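Local structure of DUF2520 domain-containing protein (Thermotoga maritima, 2I76) at residues R209-W223 and I246-R258. The protein is of unknown function but binds NADPH and is probably a dehydrogenase related to 6-phosphogluconate dehydrogenase. Residues are numbered along the deposited sequence; the frame is centred on the assembly and turned at random.
Sequences RVECSLTGPVKRGDW and IVKLLREVAESER. With NDP (NADPH dihydro-nicotinamide-adenine-dinucleotide phosphate), chain D.
L214 and V218 press onto one side of helix 241-258, and the contact is mainly apolar. L214 crosses L250 at about a right angle, its CD1 3.5 Å from L250 CD2, while its other methyl, CD2, rests over the L250 backbone, next to V253. With CG1 anti to the backbone N (chi1 178°), V218 lays that methyl on the backbone of R251 and turns CG2 to V247 CG1. W223 brings its ring corner CH2 to within 3.7 Å of R251 CG, the ring crossing the arginine chain. At the other end E211 CB meets V253 CG1.

Polar groups gather round E257: its OE2 lies 3.2 Å from C212 SG, and K219 and R209 add positive charge nearby without a salt bridge. The carboxylate of E211 bends off to a salt bridge with K179 of the second subunit.

The side of 209-223 turned from the helix completes an NADPH site whose other bonds come from T10, R33 and D68 of the second subunit. T215 O accepts from the carboxamide N7N at 2.8 Å. R220 lies with one guanidinium face against G216 and P217, the other against the ribose, its NE in a salt bridge with D222 OD2 and its NH2 in another with D68. An alanine in place of R220 would probably leave D222 and D68 without this partner and take away the guanidinium face against the ribose.

Helix 223-237 flanks the contact at V218 and V247, helix 190-207 backs V210 and S213, and the second subunit packs on L250.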
loop_
_atom_site.group_PDB
_atom_site.type_symbol
_atom_site.label_atom_id
_atom_site.label_comp_id
_atom_site.label_asym_id
_atom_site.label_seq_id
_atom_site.Cartn_x
_atom_site.Cartn_y
_atom_site.Cartn_z
ATOM N N ARG A 209 -4.887 6.351 10.677
ATOM C CA ARG A 209 -3.639 7.042 10.423
ATOM C C ARG A 209 -2.577 6.033 10.017
ATOM O O ARG A 209 -2.459 4.973 10.625
ATOM C CB ARG A 209 -3.176 7.767 11.688
ATOM C CG ARG A 209 -3.963 9.015 12.055
ATOM C CD ARG A 209 -3.811 9.302 13.539
ATOM N NE ARG A 209 -4.519 8.314 14.358
ATOM C CZ ARG A 209 -4.129 7.928 15.570
ATOM N NH1 ARG A 209 -3.029 8.441 16.108
ATOM N NH2 ARG A 209 -4.835 7.031 16.246
ATOM N N VAL A 210 -1.804 6.376 8.992
ATOM C CA VAL A 210 -0.728 5.524 8.505
ATOM C C VAL A 210 -0.055 4.765 9.646
ATOM O O VAL A 210 -0.061 3.534 9.662
ATOM C CB VAL A 210 0.357 6.357 7.782
ATOM C CG1 VAL A 210 1.590 5.507 7.515
ATOM C CG2 VAL A 210 -0.184 6.897 6.483
ATOM N N GLU A 211 0.511 5.499 10.605
ATOM C CA GLU A 211 1.217 4.878 11.719
ATOM C C GLU A 211 0.419 3.937 12.602
ATOM O O GLU A 211 0.996 3.216 13.415
ATOM C CB GLU A 211 1.885 5.937 12.591
ATOM C CG GLU A 211 1.120 7.231 12.757
ATOM C CD GLU A 211 1.182 8.122 11.529
ATOM O OE1 GLU A 211 2.283 8.276 10.948
ATOM O OE2 GLU A 211 0.127 8.683 11.155
ATOM N N CYS A 212 -0.899 3.933 12.453
ATOM C CA CYS A 212 -1.735 3.045 13.258
ATOM C C CYS A 212 -2.006 1.746 12.506
ATOM O O CYS A 212 -2.791 0.912 12.952
ATOM C CB CYS A 212 -3.065 3.721 13.614
ATOM S SG CYS A 212 -2.894 5.129 14.721
ATOM N N SER A 213 -1.334 1.574 11.373
ATOM C CA SER A 213 -1.523 0.388 10.557
ATOM C C SER A 213 -0.347 -0.567 10.634
ATOM O O SER A 213 -0.377 -1.616 9.999
ATOM C CB SER A 213 -1.729 0.782 9.102
ATOM O OG SER A 213 -0.508 1.252 8.568
ATOM N N LEU A 214 0.690 -0.216 11.390
ATOM C CA LEU A 214 1.849 -1.098 11.499
ATOM C C LEU A 214 1.540 -2.175 12.536
ATOM O O LEU A 214 1.186 -1.858 13.669
ATOM C CB LEU A 214 3.096 -0.307 11.906
ATOM C CG LEU A 214 4.383 -1.134 11.868
ATOM C CD1 LEU A 214 4.744 -1.415 10.434
ATOM C CD2 LEU A 214 5.510 -0.410 12.566
ATOM N N THR A 215 1.679 -3.445 12.152
ATOM C CA THR A 215 1.373 -4.540 13.071
ATOM C C THR A 215 2.452 -5.586 13.342
ATOM O O THR A 215 2.322 -6.370 14.279
ATOM C CB THR A 215 0.135 -5.347 12.606
ATOM O OG1 THR A 215 0.428 -5.971 11.355
ATOM C CG2 THR A 215 -1.086 -4.461 12.468
ATOM N N GLY A 216 3.512 -5.608 12.552
ATOM C CA GLY A 216 4.528 -6.640 12.732
ATOM C C GLY A 216 5.272 -6.911 14.038
ATOM O O GLY A 216 4.870 -6.532 15.133
ATOM N N PRO A 217 6.381 -7.640 13.927
ATOM C CA PRO A 217 7.192 -7.961 15.089
ATOM C C PRO A 217 7.927 -6.737 15.659
ATOM O O PRO A 217 8.073 -6.620 16.871
ATOM C CB PRO A 217 8.126 -9.048 14.558
ATOM C CG PRO A 217 8.175 -8.812 13.111
ATOM C CD PRO A 217 6.759 -8.484 12.788
ATOM N N VAL A 218 8.391 -5.824 14.811
ATOM C CA VAL A 218 9.061 -4.640 15.342
ATOM C C VAL A 218 8.040 -4.013 16.291
ATOM O O VAL A 218 8.343 -3.744 17.448
ATOM C CB VAL A 218 9.459 -3.628 14.221
ATOM C CG1 VAL A 218 10.103 -2.386 14.826
ATOM C CG2 VAL A 218 10.454 -4.263 13.276
ATOM N N LYS A 219 6.819 -3.827 15.794
ATOM C CA LYS A 219 5.693 -3.261 16.557
ATOM C C LYS A 219 5.564 -3.875 17.951
ATOM O O LYS A 219 5.475 -3.151 18.948
ATOM C CB LYS A 219 4.378 -3.485 15.791
ATOM C CG LYS A 219 3.120 -3.035 16.513
ATOM C CD LYS A 219 3.017 -1.533 16.555
ATOM C CE LYS A 219 1.577 -1.100 16.778
ATOM N NZ LYS A 219 1.373 0.369 16.525
ATOM N N ARG A 220 5.531 -5.209 18.003
ATOM C CA ARG A 220 5.441 -5.956 19.264
ATOM C C ARG A 220 6.759 -5.891 20.046
ATOM O O ARG A 220 6.792 -6.211 21.231
ATOM C CB ARG A 220 5.147 -7.443 19.008
ATOM C CG ARG A 220 3.762 -7.789 18.528
ATOM C CD ARG A 220 3.592 -9.287 18.604
ATOM N NE ARG A 220 4.431 -9.986 17.636
ATOM C CZ ARG A 220 4.184 -10.058 16.332
ATOM N NH1 ARG A 220 3.106 -9.473 15.817
ATOM N NH2 ARG A 220 5.035 -10.708 15.542
ATOM N N GLY A 221 7.841 -5.502 19.373
ATOM C CA GLY A 221 9.132 -5.445 20.017
ATOM C C GLY A 221 9.737 -6.831 20.058
ATOM O O GLY A 221 10.470 -7.171 20.989
ATOM N N ASP A 222 9.419 -7.648 19.058
ATOM C CA ASP A 222 9.955 -8.998 18.991
ATOM C C ASP A 222 11.283 -8.979 18.295
ATOM O O ASP A 222 11.532 -9.751 17.373
ATOM C CB ASP A 222 9.018 -9.931 18.246
ATOM C CG ASP A 222 7.872 -10.390 19.102
ATOM O OD1 ASP A 222 8.140 -10.810 20.248
ATOM O OD2 ASP A 222 6.717 -10.338 18.626
ATOM N N TRP A 223 12.141 -8.085 18.760
ATOM C CA TRP A 223 13.464 -7.930 18.208
ATOM C C TRP A 223 14.092 -9.258 17.846
ATOM O O TRP A 223 14.750 -9.367 16.810
ATOM C CB TRP A 223 14.319 -7.161 19.201
ATOM C CG TRP A 223 13.691 -5.850 19.491
ATOM C CD1 TRP A 223 13.085 -5.461 20.657
ATOM C CD2 TRP A 223 13.431 -4.819 18.539
ATOM N NE1 TRP A 223 12.449 -4.249 20.483
ATOM C CE2 TRP A 223 12.650 -3.829 19.192
ATOM C CE3 TRP A 223 13.788 -4.628 17.196
ATOM C CZ2 TRP A 223 12.200 -2.676 18.538
ATOM C CZ3 TRP A 223 13.349 -3.489 16.547
ATOM C CH2 TRP A 223 12.563 -2.518 17.221
ATOM N N ILE A 246 14.056 0.189 6.446
ATOM C CA ILE A 246 12.643 0.110 6.780
ATOM C C ILE A 246 12.462 -0.205 8.268
ATOM O O ILE A 246 11.640 0.408 8.954
ATOM C CB ILE A 246 11.932 -0.963 5.909
ATOM C CG1 ILE A 246 11.685 -0.406 4.508
ATOM C CG2 ILE A 246 10.615 -1.392 6.543
ATOM C CD1 ILE A 246 12.679 -0.875 3.481
ATOM N N VAL A 247 13.239 -1.155 8.773
ATOM C CA VAL A 247 13.128 -1.511 10.175
ATOM C C VAL A 247 13.362 -0.287 11.062
ATOM O O VAL A 247 12.648 -0.059 12.034
ATOM C CB VAL A 247 14.139 -2.600 10.560
ATOM C CG1 VAL A 247 13.961 -2.970 12.029
ATOM C CG2 VAL A 247 13.932 -3.817 9.689
ATOM N N LYS A 248 14.375 0.495 10.720
ATOM C CA LYS A 248 14.693 1.693 11.468
ATOM C C LYS A 248 13.452 2.606 11.510
ATOM O O LYS A 248 13.070 3.117 12.558
ATOM C CB LYS A 248 15.875 2.387 10.790
ATOM C CG LYS A 248 16.648 3.347 11.683
ATOM C CD LYS A 248 17.848 4.021 10.970
ATOM C CE LYS A 248 18.881 3.025 10.436
ATOM N NZ LYS A 248 18.306 2.203 9.348
ATOM N N LEU A 249 12.814 2.791 10.357
ATOM C CA LEU A 249 11.615 3.625 10.243
ATOM C C LEU A 249 10.402 3.036 10.972
ATOM O O LEU A 249 9.658 3.747 11.642
ATOM C CB LEU A 249 11.282 3.830 8.765
ATOM C CG LEU A 249 12.144 4.890 8.080
ATOM C CD1 LEU A 249 12.082 4.766 6.579
ATOM C CD2 LEU A 249 11.653 6.259 8.509
ATOM N N LEU A 250 10.193 1.733 10.824
ATOM C CA LEU A 250 9.078 1.076 11.486
ATOM C C LEU A 250 9.219 1.185 13.017
ATOM O O LEU A 250 8.245 1.382 13.725
ATOM C CB LEU A 250 9.019 -0.386 11.042
ATOM C CG LEU A 250 8.880 -0.551 9.526
ATOM C CD1 LEU A 250 8.838 -2.031 9.161
ATOM C CD2 LEU A 250 7.616 0.150 9.058
ATOM N N ARG A 251 10.439 1.057 13.516
ATOM C CA ARG A 251 10.707 1.171 14.941
ATOM C C ARG A 251 10.422 2.619 15.314
ATOM O O ARG A 251 10.254 2.956 16.476
ATOM C CB ARG A 251 12.181 0.838 15.224
ATOM C CG ARG A 251 12.657 1.095 16.650
ATOM C CD ARG A 251 14.154 0.813 16.788
ATOM N NE ARG A 251 14.684 1.239 18.087
ATOM C CZ ARG A 251 15.980 1.282 18.410
ATOM N NH1 ARG A 251 16.922 0.926 17.542
ATOM N NH2 ARG A 251 16.339 1.693 19.617
ATOM N N GLU A 252 10.370 3.474 14.304
ATOM C CA GLU A 252 10.129 4.891 14.509
ATOM C C GLU A 252 8.630 5.146 14.443
ATOM O O GLU A 252 8.101 6.003 15.137
ATOM C CB GLU A 252 10.874 5.673 13.427
ATOM C CG GLU A 252 11.041 7.147 13.685
ATOM C CD GLU A 252 11.906 7.798 12.629
ATOM O OE1 GLU A 252 13.112 7.469 12.566
ATOM O OE2 GLU A 252 11.375 8.630 11.860
ATOM N N VAL A 253 7.942 4.382 13.604
ATOM C CA VAL A 253 6.494 4.510 13.460
ATOM C C VAL A 253 5.830 3.975 14.720
ATOM O O VAL A 253 4.785 4.460 15.122
ATOM C CB VAL A 253 5.988 3.712 12.225
ATOM C CG1 VAL A 253 4.472 3.713 12.166
ATOM C CG2 VAL A 253 6.573 4.323 10.946
ATOM N N ALA A 254 6.474 2.988 15.342
ATOM C CA ALA A 254 5.993 2.337 16.556
ATOM C C ALA A 254 6.226 3.116 17.851
ATOM O O ALA A 254 5.490 2.926 18.822
ATOM C CB ALA A 254 6.628 0.974 16.674
ATOM N N GLU A 255 7.256 3.969 17.876
ATOM C CA GLU A 255 7.574 4.779 19.062
ATOM C C GLU A 255 6.713 6.041 19.072
ATOM O O GLU A 255 6.317 6.537 20.125
ATOM C CB GLU A 255 9.055 5.188 19.078
ATOM C CG GLU A 255 10.047 4.044 19.239
ATOM C CD GLU A 255 11.497 4.502 19.090
ATOM O OE1 GLU A 255 11.825 5.108 18.048
ATOM O OE2 GLU A 255 12.311 4.252 20.009
ATOM N N SER A 256 6.441 6.570 17.888
ATOM C CA SER A 256 5.616 7.754 17.786
ATOM C C SER A 256 4.340 7.487 18.566
ATOM O O SER A 256 3.820 8.378 19.233
ATOM C CB SER A 256 5.268 8.029 16.328
ATOM O OG SER A 256 4.558 6.933 15.777
ATOM N N GLU A 257 3.844 6.254 18.478
ATOM C CA GLU A 257 2.622 5.853 19.172
ATOM C C GLU A 257 2.849 5.755 20.678
ATOM O O GLU A 257 1.933 6.015 21.462
ATOM C CB GLU A 257 2.117 4.509 18.647
ATOM C CG GLU A 257 1.920 4.439 17.139
ATOM C CD GLU A 257 1.058 5.566 16.599
ATOM O OE1 GLU A 257 1.551 6.718 16.538
ATOM O OE2 GLU A 257 -0.115 5.303 16.237
ATOM N N ARG A 258 4.066 5.383 21.083
ATOM C CA ARG A 258 4.411 5.283 22.504
ATOM C C ARG A 258 3.979 6.583 23.195
ATOM O O ARG A 258 3.826 6.644 24.423
ATOM C CB ARG A 258 5.918 5.069 22.670
HETATM P PA NDP D . -0.707 -8.174 20.561
HETATM O O1A NDP D . -1.803 -7.280 20.251
HETATM O O2A NDP D . 0.671 -7.704 20.997
HETATM O O5B NDP D . -1.280 -9.258 21.655
HETATM C C5B NDP D . -1.794 -8.802 22.912
HETATM C C4B NDP D . -2.174 -10.088 23.620
HETATM O O4B NDP D . -0.841 -10.587 24.028
HETATM C C3B NDP D . -2.889 -9.933 24.911
HETATM O O3B NDP D . -3.631 -11.153 25.179
HETATM C C2B NDP D . -1.903 -9.733 25.936
HETATM O O2B NDP D . -2.279 -9.852 27.310
HETATM C C1B NDP D . -0.857 -10.648 25.469
HETATM N N9A NDP D . 0.411 -10.221 26.110
HETATM C C8A NDP D . 1.076 -8.968 26.015
HETATM N N7A NDP D . 2.174 -8.970 26.746
HETATM C C5A NDP D . 2.256 -10.205 27.331
HETATM C C6A NDP D . 3.179 -10.848 28.232
HETATM N N6A NDP D . 4.252 -10.191 28.677
HETATM N N1A NDP D . 2.961 -12.139 28.639
HETATM C C2A NDP D . 1.866 -12.825 28.193
HETATM N N3A NDP D . 0.938 -12.305 27.348
HETATM C C4A NDP D . 1.192 -10.984 26.948
HETATM O O3 NDP D . -0.515 -9.224 19.418
HETATM P PN NDP D . -0.112 -9.669 17.875
HETATM O O1N NDP D . 1.011 -8.746 17.799
HETATM O O2N NDP D . -1.427 -9.324 17.247
HETATM O O5D NDP D . 0.232 -11.167 17.482
HETATM C C5D NDP D . 0.518 -12.188 18.484
HETATM C C4D NDP D . 0.787 -13.506 17.700
HETATM O O4D NDP D . 0.116 -13.451 16.434
HETATM C C3D NDP D . 2.266 -13.752 17.392
HETATM O O3D NDP D . 2.563 -15.131 17.610
HETATM C C2D NDP D . 2.449 -13.299 15.970
HETATM O O2D NDP D . 3.590 -13.925 15.404
HETATM C C1D NDP D . 1.035 -13.682 15.364
HETATM N N1N NDP D . 0.614 -12.858 14.177
HETATM C C2N NDP D . 0.964 -11.460 14.137
HETATM C C3N NDP D . 0.550 -10.707 12.952
HETATM C C7N NDP D . 0.883 -9.268 12.851
HETATM O O7N NDP D . 1.495 -8.753 11.871
HETATM N N7N NDP D . 0.515 -8.419 13.862
HETATM C C4N NDP D . -0.174 -11.395 11.928
HETATM C C5N NDP D . -0.500 -12.736 11.990
HETATM C C6N NDP D . -0.109 -13.476 13.115
HETATM P P2B NDP D . -3.548 -9.228 27.935
HETATM O O1X NDP D . -3.403 -9.652 29.328
HETATM O O2X NDP D . -4.777 -9.791 27.296
HETATM O O3X NDP D . -3.518 -7.704 27.790
#